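Local coordinates for laccase (Botrytis aclada, PDB 3SQR), which oxidises hydroquinone-type phenols while reducing dioxygen to water, using copper centres, and probably takes part in breaking down lignin and detoxifying its products, at residues G127-G132 with K515-G520; N435-E440 with L536-V541; G520-H525 with F540-S545. All coordinates share one frame; numbering follows the deposited sequence.

Interaction 1 of 3, residues G127-G132 with K515-G520; sequences GIRQLG and KLDNPG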
loop_
_atom_site.group_PDB
_atom_site.type_symbol
_atom_site.label_atom_id
_atom_site.label_comp_id
_atom_site.label_asym_id
_atom_site.label_seq_id
_atom_site.Cartn_x
_atom_site.Cartn_y
_atom_site.Cartn_z
ATOM N N GLY A 127 5.113 -0.836 -3.720
ATOM C CA GLY A 127 5.900 -2.030 -3.626
ATOM C C GLY A 127 6.793 -2.259 -4.834
ATOM O O GLY A 127 7.530 -3.243 -4.867
ATOM N N ILE A 128 6.758 -1.338 -5.790
ATOM C CA ILE A 128 7.545 -1.476 -6.975
ATOM C C ILE A 128 8.970 -1.103 -6.623
ATOM O O ILE A 128 9.216 -0.019 -6.174
ATOM C CB ILE A 128 6.981 -0.643 -8.175
ATOM C CG1 ILE A 128 5.570 -1.184 -8.551
ATOM C CG2 ILE A 128 7.862 -0.806 -9.420
ATOM C CD1 ILE A 128 5.496 -2.695 -8.988
ATOM N N ARG A 129 9.895 -1.965 -6.990
ATOM C CA ARG A 129 11.268 -1.843 -6.493
ATOM C C ARG A 129 11.967 -0.579 -6.992
ATOM O O ARG A 129 12.759 -0.011 -6.271
ATOM C CB ARG A 129 12.012 -3.066 -6.948
ATOM C CG ARG A 129 13.322 -3.214 -6.333
ATOM C CD ARG A 129 14.026 -4.373 -6.965
ATOM N NE ARG A 129 15.280 -4.695 -6.273
ATOM C CZ ARG A 129 16.071 -5.708 -6.650
ATOM N NH1 ARG A 129 15.758 -6.407 -7.695
ATOM N NH2 ARG A 129 17.139 -6.035 -5.951
ATOM N N GLN A 130 11.673 -0.175 -8.240
ATOM C CA GLN A 130 12.290 0.949 -8.899
ATOM C C GLN A 130 13.809 0.871 -8.910
ATOM O O GLN A 130 14.470 1.887 -8.809
ATOM C CB GLN A 130 11.873 2.271 -8.219
ATOM C CG GLN A 130 10.332 2.491 -8.162
ATOM C CD GLN A 130 9.720 2.778 -9.501
ATOM O OE1 GLN A 130 10.407 2.848 -10.525
ATOM N NE2 GLN A 130 8.401 2.959 -9.516
ATOM N N LEU A 131 14.324 -0.305 -9.118
ATOM C CA LEU A 131 15.785 -0.484 -9.345
ATOM C C LEU A 131 16.241 0.333 -10.547
ATOM O O LEU A 131 15.771 0.141 -11.678
ATOM C CB LEU A 131 16.092 -1.961 -9.479
ATOM C CG LEU A 131 17.535 -2.389 -9.677
ATOM C CD1 LEU A 131 18.350 -1.885 -8.565
ATOM C CD2 LEU A 131 17.585 -3.948 -9.786
ATOM N N GLY A 132 17.081 1.353 -10.281
ATOM C CA GLY A 132 17.521 2.251 -11.332
ATOM C C GLY A 132 16.515 3.256 -11.840
ATOM O O GLY A 132 16.725 3.940 -12.877
ATOM N N LYS A 515 18.667 -5.890 1.726
ATOM C CA LYS A 515 20.009 -5.849 1.175
ATOM C C LYS A 515 20.284 -4.515 0.546
ATOM O O LYS A 515 19.389 -3.874 -0.072
ATOM C CB LYS A 515 20.143 -6.954 0.148
ATOM C CG LYS A 515 21.596 -7.220 -0.206
ATOM C CD LYS A 515 21.738 -8.425 -1.002
ATOM C CE LYS A 515 23.223 -8.623 -1.317
ATOM N NZ LYS A 515 23.347 -9.723 -2.289
ATOM N N LEU A 516 21.537 -4.071 0.667
ATOM C CA LEU A 516 21.964 -2.863 0.022
ATOM C C LEU A 516 22.109 -3.129 -1.459
ATOM O O LEU A 516 23.188 -3.448 -1.951
ATOM C CB LEU A 516 23.284 -2.374 0.689
ATOM C CG LEU A 516 23.071 -1.578 1.982
ATOM C CD1 LEU A 516 22.052 -2.174 2.843
ATOM C CD2 LEU A 516 24.412 -1.391 2.753
ATOM N N ASP A 517 20.985 -3.025 -2.188
ATOM C CA ASP A 517 20.938 -3.478 -3.565
ATOM C C ASP A 517 20.237 -2.477 -4.499
ATOM O O ASP A 517 20.000 -2.760 -5.678
ATOM C CB ASP A 517 20.265 -4.863 -3.637
ATOM C CG ASP A 517 18.805 -4.828 -3.209
ATOM O OD1 ASP A 517 18.306 -3.706 -3.022
ATOM O OD2 ASP A 517 18.223 -5.911 -3.033
ATOM N N ASN A 518 19.920 -1.283 -3.990
ATOM C CA ASN A 518 19.144 -0.379 -4.720
ATOM C C ASN A 518 19.469 1.021 -4.270
ATOM O O ASN A 518 18.803 1.590 -3.403
ATOM C CB ASN A 518 17.653 -0.617 -4.470
ATOM C CG ASN A 518 16.779 0.051 -5.502
ATOM O OD1 ASN A 518 17.266 0.710 -6.406
ATOM N ND2 ASN A 518 15.460 -0.157 -5.390
ATOM N N PRO A 519 20.571 1.565 -4.792
ATOM C CA PRO A 519 20.862 2.941 -4.365
ATOM C C PRO A 519 19.717 3.907 -4.602
ATOM O O PRO A 519 19.056 3.873 -5.663
ATOM C CB PRO A 519 22.062 3.300 -5.235
ATOM C CG PRO A 519 22.660 2.045 -5.564
ATOM C CD PRO A 519 21.570 1.012 -5.711
ATOM N N GLY A 520 19.502 4.816 -3.667
ATOM C CA GLY A 520 18.380 5.755 -3.741
ATOM C C GLY A 520 17.995 6.305 -2.385
ATOM O O GLY A 520 18.680 6.157 -1.388
HETATM O O HOH W 1 15.680 -3.711 -3.612
HETATM O O HOH W 2 16.759 3.349 -7.835
HETATM O O HOH W 3 18.912 1.426 -8.242
#

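Interaction 2 of 3, residues N435-E440 with L536-V541; sequences NVVALE and LAMQFV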
loop_
_atom_site.group_PDB
_atom_site.type_symbol
_atom_site.label_atom_id
_atom_site.label_comp_id
_atom_site.label_asym_id
_atom_site.label_seq_id
_atom_site.Cartn_x
_atom_site.Cartn_y
_atom_site.Cartn_z
ATOM N N ASN A 435 14.684 12.926 8.605
ATOM C CA ASN A 435 14.857 11.616 9.209
ATOM C C ASN A 435 15.677 10.626 8.362
ATOM O O ASN A 435 15.358 9.413 8.238
ATOM C CB ASN A 435 13.500 11.053 9.594
ATOM C CG ASN A 435 12.879 11.800 10.719
ATOM O OD1 ASN A 435 13.474 12.754 11.243
ATOM N ND2 ASN A 435 11.694 11.377 11.132
ATOM N N VAL A 436 16.817 11.102 7.850
ATOM C CA VAL A 436 17.643 10.286 6.962
ATOM C C VAL A 436 18.482 9.317 7.760
ATOM O O VAL A 436 19.190 9.694 8.687
ATOM C CB VAL A 436 18.543 11.107 5.987
ATOM C CG1 VAL A 436 19.528 10.189 5.274
ATOM C CG2 VAL A 436 17.695 11.855 5.015
ATOM N N VAL A 437 18.430 8.058 7.394
ATOM C CA VAL A 437 19.432 7.116 7.825
ATOM C C VAL A 437 20.262 6.803 6.586
ATOM O O VAL A 437 19.739 6.326 5.560
ATOM C CB VAL A 437 18.829 5.828 8.323
ATOM C CG1 VAL A 437 19.891 4.770 8.551
ATOM C CG2 VAL A 437 17.968 6.057 9.570
ATOM N N ALA A 438 21.567 7.013 6.693
ATOM C CA ALA A 438 22.470 6.703 5.587
ATOM C C ALA A 438 22.853 5.240 5.641
ATOM O O ALA A 438 23.200 4.725 6.699
ATOM C CB ALA A 438 23.782 7.615 5.633
ATOM N N LEU A 439 22.758 4.559 4.522
ATOM C CA LEU A 439 23.165 3.176 4.429
ATOM C C LEU A 439 24.301 3.113 3.416
ATOM O O LEU A 439 24.219 3.655 2.312
ATOM C CB LEU A 439 22.032 2.265 3.964
ATOM C CG LEU A 439 20.755 2.248 4.806
ATOM C CD1 LEU A 439 19.713 1.349 4.113
ATOM C CD2 LEU A 439 21.000 1.780 6.188
ATOM N N GLU A 440 25.360 2.420 3.789
ATOM C CA GLU A 440 26.520 2.276 2.881
ATOM C C GLU A 440 27.056 0.906 3.177
ATOM O O GLU A 440 27.020 0.477 4.331
ATOM C CB GLU A 440 27.613 3.320 3.173
ATOM C CG GLU A 440 27.300 4.740 2.815
ATOM C CD GLU A 440 27.233 5.014 1.312
ATOM O OE1 GLU A 440 27.555 4.146 0.450
ATOM O OE2 GLU A 440 26.818 6.138 1.012
ATOM N N LEU A 536 5.142 10.026 10.926
ATOM C CA LEU A 536 5.668 8.754 11.303
ATOM C C LEU A 536 6.371 8.104 10.139
ATOM O O LEU A 536 5.818 7.251 9.454
ATOM C CB LEU A 536 4.548 7.794 11.819
ATOM C CG LEU A 536 4.998 6.799 12.848
ATOM C CD1 LEU A 536 3.794 6.059 13.439
ATOM C CD2 LEU A 536 5.971 5.806 12.294
ATOM N N ALA A 537 7.609 8.471 9.967
ATOM C CA ALA A 537 8.315 8.175 8.767
ATOM C C ALA A 537 9.779 8.495 8.930
ATOM O O ALA A 537 10.137 9.388 9.678
ATOM C CB ALA A 537 7.709 9.007 7.600
ATOM N N MET A 538 10.608 7.796 8.155
ATOM C CA MET A 538 11.972 8.139 7.991
ATOM C C MET A 538 12.377 7.735 6.566
ATOM O O MET A 538 11.526 7.373 5.761
ATOM C CB MET A 538 12.826 7.501 9.059
ATOM C CG MET A 538 12.585 6.023 9.207
ATOM S SD MET A 538 13.282 5.138 7.919
ATOM C CE MET A 538 15.064 5.422 8.267
ATOM N N GLN A 539 13.624 7.905 6.220
ATOM C CA GLN A 539 14.058 7.501 4.908
ATOM C C GLN A 539 15.495 7.064 4.933
ATOM O O GLN A 539 16.279 7.544 5.723
ATOM C CB GLN A 539 13.817 8.608 3.873
ATOM C CG GLN A 539 14.677 9.852 4.058
ATOM C CD GLN A 539 14.257 10.977 3.141
ATOM O OE1 GLN A 539 14.406 10.908 1.926
ATOM N NE2 GLN A 539 13.740 12.036 3.741
ATOM N N PHE A 540 15.797 6.097 4.062
ATOM C CA PHE A 540 17.131 5.581 3.909
ATOM C C PHE A 540 17.747 6.207 2.689
ATOM O O PHE A 540 17.183 6.153 1.608
ATOM C CB PHE A 540 17.112 4.061 3.763
ATOM C CG PHE A 540 16.528 3.373 4.937
ATOM C CD1 PHE A 540 17.286 3.122 6.066
ATOM C CD2 PHE A 540 15.184 2.980 4.940
ATOM C CE1 PHE A 540 16.775 2.520 7.144
ATOM C CE2 PHE A 540 14.619 2.317 6.064
ATOM C CZ PHE A 540 15.396 2.092 7.156
ATOM N N VAL A 541 18.912 6.848 2.874
ATOM C CA VAL A 541 19.664 7.323 1.738
ATOM C C VAL A 541 20.701 6.258 1.626
ATOM O O VAL A 541 21.625 6.109 2.474
ATOM C CB VAL A 541 20.206 8.741 1.897
ATOM C CG1 VAL A 541 21.267 9.034 0.764
ATOM C CG2 VAL A 541 19.018 9.796 1.909
HETATM O O HOH W 4 24.195 6.832 1.339
#

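Interaction 3 of 3, residues G520-H525 with F540-S545; sequences GSWLLH and FVESQS. With CU (copper (II) ion), chain E.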
loop_
_atom_site.group_PDB
_atom_site.type_symbol
_atom_site.label_atom_id
_atom_site.label_comp_id
_atom_site.label_asym_id
_atom_site.label_seq_id
_atom_site.Cartn_x
_atom_site.Cartn_y
_atom_site.Cartn_z
ATOM N N GLY A 520 19.502 4.816 -3.667
ATOM C CA GLY A 520 18.380 5.755 -3.741
ATOM C C GLY A 520 17.995 6.305 -2.385
ATOM O O GLY A 520 18.680 6.157 -1.388
ATOM N N SER A 521 16.876 6.973 -2.385
ATOM C CA SER A 521 16.359 7.570 -1.208
ATOM C C SER A 521 14.991 6.970 -1.020
ATOM O O SER A 521 14.064 7.303 -1.764
ATOM C CB SER A 521 16.269 9.054 -1.411
ATOM O OG SER A 521 15.564 9.352 -2.597
ATOM N N TRP A 522 14.897 6.142 0.002
ATOM C CA TRP A 522 13.745 5.270 0.210
ATOM C C TRP A 522 12.968 5.594 1.471
ATOM O O TRP A 522 13.463 5.450 2.570
ATOM C CB TRP A 522 14.228 3.829 0.207
ATOM C CG TRP A 522 14.982 3.518 -1.007
ATOM C CD1 TRP A 522 16.287 3.098 -1.101
ATOM C CD2 TRP A 522 14.516 3.605 -2.339
ATOM N NE1 TRP A 522 16.642 2.931 -2.356
ATOM C CE2 TRP A 522 15.590 3.190 -3.174
ATOM C CE3 TRP A 522 13.291 3.887 -2.925
ATOM C CZ2 TRP A 522 15.478 3.095 -4.535
ATOM C CZ3 TRP A 522 13.180 3.803 -4.316
ATOM C CH2 TRP A 522 14.286 3.431 -5.109
ATOM N N LEU A 523 11.755 6.013 1.280
ATOM C CA LEU A 523 10.865 6.348 2.370
ATOM C C LEU A 523 10.435 5.079 3.133
ATOM O O LEU A 523 10.228 4.014 2.530
ATOM C CB LEU A 523 9.637 7.068 1.840
ATOM C CG LEU A 523 8.676 7.633 2.896
ATOM C CD1 LEU A 523 9.404 8.792 3.679
ATOM C CD2 LEU A 523 7.404 8.123 2.262
ATOM N N LEU A 524 10.345 5.177 4.450
ATOM C CA LEU A 524 9.729 4.131 5.244
ATOM C C LEU A 524 8.757 4.860 6.166
ATOM O O LEU A 524 9.093 5.867 6.746
ATOM C CB LEU A 524 10.760 3.375 6.074
ATOM C CG LEU A 524 10.149 2.399 7.097
ATOM C CD1 LEU A 524 11.025 1.157 7.225
ATOM C CD2 LEU A 524 9.908 3.128 8.451
ATOM N N HIS A 525 7.525 4.383 6.240
ATOM C CA HIS A 525 6.526 5.094 6.962
ATOM C C HIS A 525 5.379 4.219 7.340
ATOM O O HIS A 525 5.180 3.163 6.742
ATOM C CB HIS A 525 5.999 6.254 6.131
ATOM C CG HIS A 525 5.285 5.829 4.900
ATOM N ND1 HIS A 525 3.911 5.828 4.794
ATOM C CD2 HIS A 525 5.757 5.364 3.720
ATOM C CE1 HIS A 525 3.573 5.434 3.580
ATOM N NE2 HIS A 525 4.674 5.112 2.921
ATOM N N PHE A 540 15.797 6.097 4.062
ATOM C CA PHE A 540 17.131 5.581 3.909
ATOM C C PHE A 540 17.747 6.207 2.689
ATOM O O PHE A 540 17.183 6.153 1.608
ATOM C CB PHE A 540 17.112 4.061 3.763
ATOM C CG PHE A 540 16.528 3.373 4.937
ATOM C CD1 PHE A 540 17.286 3.122 6.066
ATOM C CD2 PHE A 540 15.184 2.980 4.940
ATOM C CE1 PHE A 540 16.775 2.520 7.144
ATOM C CE2 PHE A 540 14.619 2.317 6.064
ATOM C CZ PHE A 540 15.396 2.092 7.156
ATOM N N VAL A 541 18.912 6.848 2.874
ATOM C CA VAL A 541 19.664 7.323 1.738
ATOM C C VAL A 541 20.701 6.258 1.626
ATOM O O VAL A 541 21.625 6.109 2.474
ATOM C CB VAL A 541 20.206 8.741 1.897
ATOM C CG1 VAL A 541 21.267 9.034 0.764
ATOM C CG2 VAL A 541 19.018 9.796 1.909
ATOM N N GLU A 542 20.456 5.401 0.652
ATOM C CA GLU A 542 21.190 4.210 0.406
ATOM C C GLU A 542 22.226 4.369 -0.714
ATOM O O GLU A 542 21.893 4.637 -1.869
ATOM C CB GLU A 542 20.195 3.073 -0.017
ATOM C CG GLU A 542 20.858 1.741 -0.294
ATOM C CD GLU A 542 19.850 0.681 -0.614
ATOM O OE1 GLU A 542 18.669 0.945 -0.338
ATOM O OE2 GLU A 542 20.210 -0.286 -1.257
ATOM N N SER A 543 23.483 4.143 -0.363
ATOM C CA SER A 543 24.544 4.114 -1.386
ATOM C C SER A 543 24.472 5.336 -2.275
ATOM O O SER A 543 24.469 5.265 -3.511
ATOM C CB SER A 543 24.455 2.822 -2.179
ATOM O OG SER A 543 24.557 1.752 -1.281
ATOM N N GLN A 544 24.426 6.500 -1.641
ATOM C CA GLN A 544 24.194 7.712 -2.327
ATOM C C GLN A 544 25.028 7.906 -3.604
ATOM O O GLN A 544 24.529 8.367 -4.625
ATOM C CB GLN A 544 24.468 8.897 -1.374
ATOM C CG GLN A 544 24.150 10.158 -2.016
ATOM C CD GLN A 544 24.140 11.278 -1.059
ATOM O OE1 GLN A 544 23.923 11.073 0.141
ATOM N NE2 GLN A 544 24.332 12.483 -1.564
ATOM N N SER A 545 26.300 7.623 -3.496
ATOM C CA SER A 545 27.204 8.011 -4.587
ATOM C C SER A 545 27.066 6.978 -5.705
ATOM O O SER A 545 27.560 7.192 -6.833
ATOM C CB SER A 545 28.649 8.096 -4.074
ATOM O OG SER A 545 29.103 6.809 -3.681
HETATM CU CU CU E . 4.941 4.947 0.953
HETATM O O HOH W 5 3.047 4.323 0.332
#

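Interaction 1 of 3, residues G127-G132 with K515-G520
Asn518 OD1 rests against Leu131 CA and is held by one water and approached by another. The first lies 2.6 Å from Asn518 OD1 and accepts the N-H of Gly132. The second is 3.0 Å from the same OD1 and also lies within bonding range of Gln130 O. Because CG stands anti to the backbone N (chi1 -164°), the Asn518 amide is thrust into loop 127-132. Its ND2 gives Arg129 O a short but bent, weak hydrogen bond (2.8 Å, 130° at the hydrogen) and has a second acceptor in Gly469 O. Arg129 runs past this amide in the opposite direction, fully extended, and its NH2 forms a salt bridge with Asp517 OD2 at 3.1 Å, a weak bond with the guanidinium and carboxylate planes 67° apart. A water between Arg129 NE and Asp517 OD1 adds a second link, and Tyr59 O holds NH1. Leu131 CD2 lies over one guanidinium face toward its rim, while CD1 touches Asp517 O at 3.4 Å. These loops belong to the first and third cupredoxin-like domains. Bent bonds and bridging waters make this domain junction a hydrated polar seam, with one charge pair probably neutralised in it.

Interaction 2 of 3, residues N435-E440 with L536-V541
Two successive bends, chi2 74° and chi3 67°, curl the Met538 chain back so that its CE meets Val437 CG2 at 3.2 Å, tighter than usual van der Waals contact. Val437 receives it with CG2, the branch beside its own backbone N, while CG1 is left to lie along Phe540. The residues sit on neighbouring parallel strands of the third cupredoxin-like domain, where 436-439 is an outermost strand of its sheet within the chain and 537-541 is the next one in. Val437 pairs with Phe540, and the ladder runs from Gln539 N to Asn435 O, from Val437 N to Gln539 O (2.8 Å), from Val541 N to Val437 O and from Leu439 N to Val541 O.

Before the first bridge a side chain extends the ladder. Asn435 ND2 bonds Ala537 O at 2.9 Å, almost straight (168°) and within the amide plane, while Ser409 takes OD1 and so helps fix the rotation of the amide. On the sheet face bearing Val437, the Phe540 side chain points the same way as that of Val437, and Leu439 CD1 comes within 3.6 Å of Phe540 CD1. Met538 CE also lies over one face of this ring, toward its rim, so methionine, valine, leucine and phenylalanine close up as one apolar patch, which Tyr451 and Phe514 continue through edge-to-face contacts with Phe540.

The other face carries Val436, Gln539 and Val541. The aliphatic CG of Gln539 touches Val436 CG2 at 3.7 Å, its amide being engaged by Thr419 and the Tyr434 carbonyl. Val436 turns its second methyl, CG1, onto Val541 CG2, and these two carbons are pressed together at 3.4 Å.

Interaction 3 of 3, residues G520-H525 with F540-S545
Trp522 presents an edge of its indole to Glu542: carboxylate oxygen OE1 lies near the ring plane, 3.3 Å from Trp522 CD1, and the two planes are turned 63° apart. Glu542 gets there by a fully extended chain whose CG is anti to the backbone N (chi1 -179°). Although OE1 also comes near Trp522 NE1, the angle is too poor for a hydrogen bond, and the indole N-H goes instead to Asn518 O. Both carboxylate oxygens are satisfied from nearby, OE1 by His470 NE2 and OE2 by Asn518 N. His470 also meets the indole edge-to-face, so one histidine contacts both partners. Gly520, having no side chain, leaves room for the indole: Gly520 C sits 3.6 Å above one face, toward the rim.

Beneath these side chains the strands form an antiparallel ladder in a cupredoxin-like sheet. Gly520 with Glu542 and Trp522 with Phe540 are hydrogen-bonded pairs, exemplified by Trp522 N to Phe540 O at 2.8 Å, and Ser521 with Val541 is the non-hydrogen-bonded pair between them. Further along, Leu524 addresses the Phe540 ring at its rim: Leu524 CD1 lies in the ring plane, 4.0 Å from Phe540 CE2.

The same strand then leads to the metal centre. It runs through His525 and Cys526, with His527 just after it; this is the His-Cys-His sequence of multicopper oxidases that connects the type 1 copper, bound by Cys526, to the trinuclear cluster, two of whose ligands are His525 and His527. His525 NE2 coordinates its copper at 2.0 Å, with His170 and His468 as further ligands, and a water oxygen 2.1 Å from that copper lies in the plane of the His525 ring.

How the interactions relate
Interactions 2 and 3 are both buried and use the same strand, 537-542, which lies between 436-439 on a parallel ladder and 520-526 on an antiparallel one; Phe540 and Val541 contribute to both. Interaction 1 is only partly buried and contains no ladder, joining two loops of different domains through waters, weak bonds and a salt bridge, in contrast to the apolar patch of interaction 2. Interaction 3 is intermediate in chemistry, combining sheet pairing with a carboxylate–indole contact and reaching a copper. Gly520 connects it directly to interaction 1, and the Glu542 carboxylate reaches into that contact. Leu516 CD2 of interaction 1 also packs against Glu440 of interaction 2.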